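Local coordinates for spherulin-3A (Physarum polycephalum, PDB 1HDF), which serves as a structural protein of the beta/gamma-crystallin family and binds two calcium ions in its Greek-key domain, at residues 21-26 with 47-52; 43-48 with 88-93. All coordinates share one frame; numbering follows the deposited sequence.

Contact 1 of 2, residues 21-26 with 47-52; sequences VNFQGD and VSSVKV. With CA (calcium ion), chain C.
Phe23 and Lys51 meet at about a right angle, the methylene end of the lysine lying over one face of the ring. Lys51 CE is 3.9 Å from the Phe23 ring centroid and 10° off the ring normal, a CH-pi contact. Lys51 NZ follows at 4.8 Å from the same centroid, still over the face, which fits a cation-pi interaction. The lysine chain, extended beyond CG, carries its ammonium across the ring face to Asn9 OD1 of the N-terminal arm, its stronger polar partner. Segment 21-26 forms the folded hairpin between strands 15-18 and 27-30; Tyr18, Phe23 and Gly25 fit the aromatic-glycine signature of beta/gamma-crystallin Greek keys. Phe23 has a chi1 of -33°, well short of the usual staggered value; its ring extends toward strand 49-52, with CD1 3.5 Å from Ser49 OG. Ser49 OG sits between its own backbone N and carbonyl carbon (chi1 64°), a rotation that turns it to the loop. There it accepts a weak, bent hydrogen bond from Phe23 N at 3.0 Å and is also hydrogen-bonded to His20 O. Two residues earlier, Val21 CG1 lies 3.9 Å from Ser48 CB. Ser48 and Ser49 form a classic beta bulge opposite Tyr18, and Ser48 OG binds calcium at 2.3 Å while accepting a hydrogen bond from Asn88 ND2. With the ring cut back to an alanine, the Lys51 methylenes would probably lose the surface they pack on and the ammonium its aromatic partner. The chemistry is mixed: serine hydroxyls serve the loop backbone and the metal, whereas the ring and the lysine, both partly exposed, pack beside them. Between loop 21-26 and strand 49-52 the ties run through side chains, the one hydrogen bond, from Phe23 N, ending on a serine hydroxyl.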
loop_
_atom_site.group_PDB
_atom_site.type_symbol
_atom_site.label_atom_id
_atom_site.label_comp_id
_atom_site.label_asym_id
_atom_site.label_seq_id
_atom_site.Cartn_x
_atom_site.Cartn_y
_atom_site.Cartn_z
ATOM N N VAL A 21 -29.745 -3.721 -8.642
ATOM C CA VAL A 21 -29.685 -5.128 -8.290
ATOM C C VAL A 21 -29.426 -5.944 -9.551
ATOM O O VAL A 21 -29.465 -5.416 -10.664
ATOM C CB VAL A 21 -30.996 -5.592 -7.635
ATOM C CG1 VAL A 21 -31.165 -4.919 -6.291
ATOM C CG2 VAL A 21 -32.163 -5.261 -8.540
ATOM N N ASN A 22 -29.143 -7.227 -9.367
ATOM C CA ASN A 22 -28.878 -8.132 -10.474
ATOM C C ASN A 22 -27.738 -7.673 -11.374
ATOM O O ASN A 22 -27.721 -7.967 -12.569
ATOM C CB ASN A 22 -30.154 -8.347 -11.292
ATOM C CG ASN A 22 -31.338 -8.727 -10.418
ATOM O OD1 ASN A 22 -31.226 -9.587 -9.532
ATOM N ND2 ASN A 22 -32.477 -8.082 -10.657
ATOM N N PHE A 23 -26.794 -6.941 -10.795
ATOM C CA PHE A 23 -25.610 -6.484 -11.516
ATOM C C PHE A 23 -25.895 -5.568 -12.700
ATOM O O PHE A 23 -25.217 -5.640 -13.724
ATOM C CB PHE A 23 -24.818 -7.710 -11.983
ATOM C CG PHE A 23 -24.901 -8.881 -11.029
ATOM C CD1 PHE A 23 -24.503 -8.747 -9.699
ATOM C CD2 PHE A 23 -25.416 -10.101 -11.449
ATOM C CE1 PHE A 23 -24.622 -9.811 -8.801
ATOM C CE2 PHE A 23 -25.539 -11.174 -10.556
ATOM C CZ PHE A 23 -25.142 -11.024 -9.230
ATOM N N GLN A 24 -26.886 -4.698 -12.550
ATOM C CA GLN A 24 -27.267 -3.764 -13.605
ATOM C C GLN A 24 -26.947 -2.316 -13.224
ATOM O O GLN A 24 -26.662 -2.018 -12.067
ATOM C CB GLN A 24 -28.768 -3.875 -13.878
ATOM C CG GLN A 24 -29.234 -5.259 -14.275
ATOM C CD GLN A 24 -28.808 -5.626 -15.683
ATOM O OE1 GLN A 24 -29.128 -4.922 -16.640
ATOM N NE2 GLN A 24 -28.086 -6.729 -15.817
ATOM N N GLY A 25 -27.015 -1.422 -14.208
ATOM C CA GLY A 25 -26.754 -0.015 -13.964
ATOM C C GLY A 25 -25.280 0.321 -13.915
ATOM O O GLY A 25 -24.437 -0.518 -14.225
ATOM N N ASP A 26 -24.967 1.552 -13.523
ATOM C CA ASP A 26 -23.581 1.992 -13.429
ATOM C C ASP A 26 -22.796 1.008 -12.580
ATOM O O ASP A 26 -23.314 0.466 -11.601
ATOM C CB ASP A 26 -23.514 3.401 -12.840
ATOM C CG ASP A 26 -24.160 4.439 -13.752
ATOM O OD1 ASP A 26 -23.983 4.330 -14.989
ATOM O OD2 ASP A 26 -24.837 5.361 -13.243
ATOM N N VAL A 47 -24.890 1.504 -4.180
ATOM C CA VAL A 47 -24.612 0.109 -4.514
ATOM C C VAL A 47 -25.749 -0.842 -4.127
ATOM O O VAL A 47 -26.251 -0.804 -3.009
ATOM C CB VAL A 47 -23.289 -0.360 -3.852
ATOM C CG1 VAL A 47 -23.013 -1.820 -4.184
ATOM C CG2 VAL A 47 -22.142 0.506 -4.342
ATOM N N SER A 48 -26.141 -1.703 -5.061
ATOM C CA SER A 48 -27.223 -2.642 -4.811
ATOM C C SER A 48 -26.859 -4.111 -5.010
ATOM O O SER A 48 -27.528 -4.981 -4.463
ATOM C CB SER A 48 -28.423 -2.272 -5.679
ATOM O OG SER A 48 -28.882 -0.975 -5.330
ATOM N N SER A 49 -25.819 -4.382 -5.800
ATOM C CA SER A 49 -25.355 -5.751 -6.046
ATOM C C SER A 49 -23.823 -5.793 -6.086
ATOM O O SER A 49 -23.173 -4.797 -6.409
ATOM C CB SER A 49 -25.936 -6.310 -7.354
ATOM O OG SER A 49 -25.492 -5.581 -8.483
ATOM N N VAL A 50 -23.247 -6.949 -5.762
ATOM C CA VAL A 50 -21.791 -7.083 -5.719
ATOM C C VAL A 50 -21.244 -8.423 -6.221
ATOM O O VAL A 50 -21.919 -9.445 -6.162
ATOM C CB VAL A 50 -21.277 -6.887 -4.264
ATOM C CG1 VAL A 50 -19.749 -6.902 -4.229
ATOM C CG2 VAL A 50 -21.822 -5.595 -3.688
ATOM N N LYS A 51 -20.004 -8.398 -6.703
ATOM C CA LYS A 51 -19.310 -9.587 -7.172
ATOM C C LYS A 51 -17.886 -9.531 -6.627
ATOM O O LYS A 51 -17.191 -8.527 -6.792
ATOM C CB LYS A 51 -19.264 -9.631 -8.698
ATOM C CG LYS A 51 -20.562 -10.016 -9.371
ATOM C CD LYS A 51 -20.360 -10.087 -10.872
ATOM C CE LYS A 51 -21.537 -10.761 -11.577
ATOM N NZ LYS A 51 -21.331 -10.808 -13.061
ATOM N N VAL A 52 -17.450 -10.605 -5.977
ATOM C CA VAL A 52 -16.101 -10.656 -5.420
ATOM C C VAL A 52 -15.289 -11.732 -6.138
ATOM O O VAL A 52 -15.743 -12.876 -6.302
ATOM C CB VAL A 52 -16.121 -10.950 -3.895
ATOM C CG1 VAL A 52 -14.730 -10.724 -3.306
ATOM C CG2 VAL A 52 -17.135 -10.050 -3.194
HETATM CA CA CA C . -28.813 1.248 -5.856
HETATM O O HOH W 1 -29.215 3.640 -6.408
HETATM O O HOH W 2 -31.427 0.981 -6.046
#

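Contact 2 of 2, residues 43-48 with 88-93. With CA (calcium ion), chain D; CA (calcium ion), chain C.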
loop_
_atom_site.group_PDB
_atom_site.type_symbol
_atom_site.label_atom_id
_atom_site.label_comp_id
_atom_site.label_asym_id
_atom_site.label_seq_id
_atom_site.Cartn_x
_atom_site.Cartn_y
_atom_site.Cartn_z
ATOM N N LEU A 43 -20.853 7.345 -6.154
ATOM C CA LEU A 43 -20.632 5.987 -5.661
ATOM C C LEU A 43 -21.293 5.752 -4.313
ATOM O O LEU A 43 -21.881 4.696 -4.069
ATOM C CB LEU A 43 -19.134 5.713 -5.516
ATOM C CG LEU A 43 -18.599 4.282 -5.644
ATOM C CD1 LEU A 43 -17.252 4.196 -4.931
ATOM C CD2 LEU A 43 -19.563 3.285 -5.050
ATOM N N ASN A 44 -21.192 6.739 -3.434
ATOM C CA ASN A 44 -21.753 6.624 -2.094
ATOM C C ASN A 44 -23.243 6.335 -2.048
ATOM O O ASN A 44 -24.032 6.934 -2.775
ATOM C CB ASN A 44 -21.495 7.897 -1.290
ATOM C CG ASN A 44 -21.713 7.688 0.198
ATOM O OD1 ASN A 44 -22.202 8.571 0.903
ATOM N ND2 ASN A 44 -21.338 6.509 0.686
ATOM N N ASP A 45 -23.608 5.412 -1.167
ATOM C CA ASP A 45 -24.990 5.022 -0.945
ATOM C C ASP A 45 -25.847 4.640 -2.149
ATOM O O ASP A 45 -27.052 4.880 -2.128
ATOM C CB ASP A 45 -25.706 6.124 -0.155
ATOM C CG ASP A 45 -25.145 6.293 1.249
ATOM O OD1 ASP A 45 -24.450 5.370 1.724
ATOM O OD2 ASP A 45 -25.409 7.338 1.884
ATOM N N VAL A 46 -25.258 4.048 -3.188
ATOM C CA VAL A 46 -26.059 3.637 -4.348
ATOM C C VAL A 46 -25.882 2.177 -4.756
ATOM O O VAL A 46 -26.640 1.669 -5.577
ATOM C CB VAL A 46 -25.770 4.505 -5.605
ATOM C CG1 VAL A 46 -25.916 5.995 -5.257
ATOM C CG2 VAL A 46 -24.391 4.182 -6.167
ATOM N N VAL A 47 -24.890 1.504 -4.180
ATOM C CA VAL A 47 -24.612 0.109 -4.514
ATOM C C VAL A 47 -25.749 -0.842 -4.127
ATOM O O VAL A 47 -26.251 -0.804 -3.009
ATOM C CB VAL A 47 -23.289 -0.360 -3.852
ATOM C CG1 VAL A 47 -23.013 -1.820 -4.184
ATOM C CG2 VAL A 47 -22.142 0.506 -4.342
ATOM N N SER A 48 -26.141 -1.703 -5.061
ATOM C CA SER A 48 -27.223 -2.642 -4.811
ATOM C C SER A 48 -26.859 -4.111 -5.010
ATOM O O SER A 48 -27.528 -4.981 -4.463
ATOM C CB SER A 48 -28.423 -2.272 -5.679
ATOM O OG SER A 48 -28.882 -0.975 -5.330
ATOM N N ASN A 88 -28.481 -2.109 1.306
ATOM C CA ASN A 88 -28.790 -1.552 -0.010
ATOM C C ASN A 88 -28.633 -0.031 0.058
ATOM O O ASN A 88 -29.009 0.594 1.052
ATOM C CB ASN A 88 -30.220 -1.912 -0.413
ATOM C CG ASN A 88 -30.534 -1.545 -1.858
ATOM O OD1 ASN A 88 -31.670 -1.213 -2.187
ATOM N ND2 ASN A 88 -29.531 -1.617 -2.724
ATOM N N ASP A 89 -28.068 0.558 -0.995
ATOM C CA ASP A 89 -27.851 2.007 -1.056
ATOM C C ASP A 89 -27.351 2.579 0.268
ATOM O O ASP A 89 -27.912 3.551 0.771
ATOM C CB ASP A 89 -29.149 2.736 -1.435
ATOM C CG ASP A 89 -29.706 2.282 -2.767
ATOM O OD1 ASP A 89 -28.909 1.932 -3.662
ATOM O OD2 ASP A 89 -30.945 2.292 -2.920
ATOM N N ALA A 90 -26.298 1.997 0.831
ATOM C CA ALA A 90 -25.798 2.491 2.112
ATOM C C ALA A 90 -24.308 2.319 2.353
ATOM O O ALA A 90 -23.777 2.853 3.329
ATOM C CB ALA A 90 -26.575 1.838 3.246
ATOM N N ILE A 91 -23.632 1.577 1.481
ATOM C CA ILE A 91 -22.201 1.349 1.649
ATOM C C ILE A 91 -21.433 2.642 1.433
ATOM O O ILE A 91 -21.684 3.371 0.470
ATOM C CB ILE A 91 -21.697 0.269 0.672
ATOM C CG1 ILE A 91 -22.415 -1.054 0.965
ATOM C CG2 ILE A 91 -20.190 0.085 0.822
ATOM C CD1 ILE A 91 -22.087 -2.157 -0.005
ATOM N N SER A 92 -20.500 2.930 2.333
ATOM C CA SER A 92 -19.724 4.156 2.233
ATOM C C SER A 92 -18.215 3.956 2.323
ATOM O O SER A 92 -17.457 4.920 2.266
ATOM C CB SER A 92 -20.189 5.145 3.300
ATOM O OG SER A 92 -21.574 5.432 3.156
ATOM N N SER A 93 -17.788 2.706 2.474
ATOM C CA SER A 93 -16.366 2.366 2.528
ATOM C C SER A 93 -16.239 0.858 2.323
ATOM O O SER A 93 -17.206 0.116 2.489
ATOM C CB SER A 93 -15.722 2.797 3.862
ATOM O OG SER A 93 -16.272 2.131 4.981
HETATM CA CA CA D . -23.728 5.178 4.115
HETATM CA CA CA C . -28.813 1.248 -5.856
HETATM O O HOH W 3 -23.813 7.812 4.134
HETATM O O HOH W 4 -25.041 -0.281 -0.599
HETATM O O HOH W 2 -31.427 0.981 -6.046
HETATM O O HOH W 1 -29.215 3.640 -6.408
HETATM O O HOH W 5 -23.333 6.691 6.361
HETATM O O HOH W 6 -26.259 4.984 5.247
#
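Loops 43-48 and 88-93 run past each other 153° apart, nearly antiparallel, and come closest where Asp45 meets Ala90 and Val46 meets Asp89, each pair with CA atoms 4.1 Å apart. Both carry the double-clamp calcium motif of beta/gamma-crystallins, (Asn/Asp)-(Asn/Asp)-X-X-(Ser/Thr)-Ser, and each loop supplies ligands to both metals. The pairing is reciprocal, which argues for a pseudo-twofold relation between the two Greek keys. Asn44 swings its amide across with CG anti to the backbone N (chi1 -164°), and Asn44 ND2 donates to Ser92 OG at 2.7 Å, 161° at the hydrogen and almost exactly in the amide plane. Asn88 repeats this toward Ser48 OG at 2.8 Å, again close to its own amide plane. In both places a serine oxygen that ligates calcium thus also accepts a hydrogen bond from the asparagine of the opposite loop, which acts as second shell. The aspartates reach over likewise: Asp45 OD1 binds the calcium of chain D at 2.5 Å beside Ala90 O and Ser92 OG, and Asp89 OD1 binds the calcium of chain C at 2.3 Å beside Val46 O. Lys62 O and Lys19 O, respectively, complete the protein ligands, while waters take further positions on each ion. Both aspartates have a left-handed backbone, and Asp45 N donates to Ile91 O. Between the loops, Val47 CG1 approaches Ile91 CD1 at 4.3 Å. Val47 O gathers several donors: Asp89 N at 3.0 Å, a weak bond from Asn88 ND2, and water 4, which lies 2.7 Å from Val47 O and accepts from Ala90 N.

How the contacts relate
Contacts 1 and 2 share Val47 and Ser48, and their centres are 10 Å apart. Contact 1 stays within the first Greek key, fastening its hairpin to strand 49-52; contact 2 joins the first key to the second. The calcium of chain C, with waters 1 and 2, belongs to both: Lys19, whose carbonyl it also binds, lies two residues before segment 21-26, so the loop of contact 1 starts just after one ligand of this ion, and strand 49-52 just after another, Ser48. The second calcium belongs to contact 2 alone, about 12 Å from the side chain of Ser48. Loop 43-48 therefore spans both ions before running into the strand that packs against Phe23.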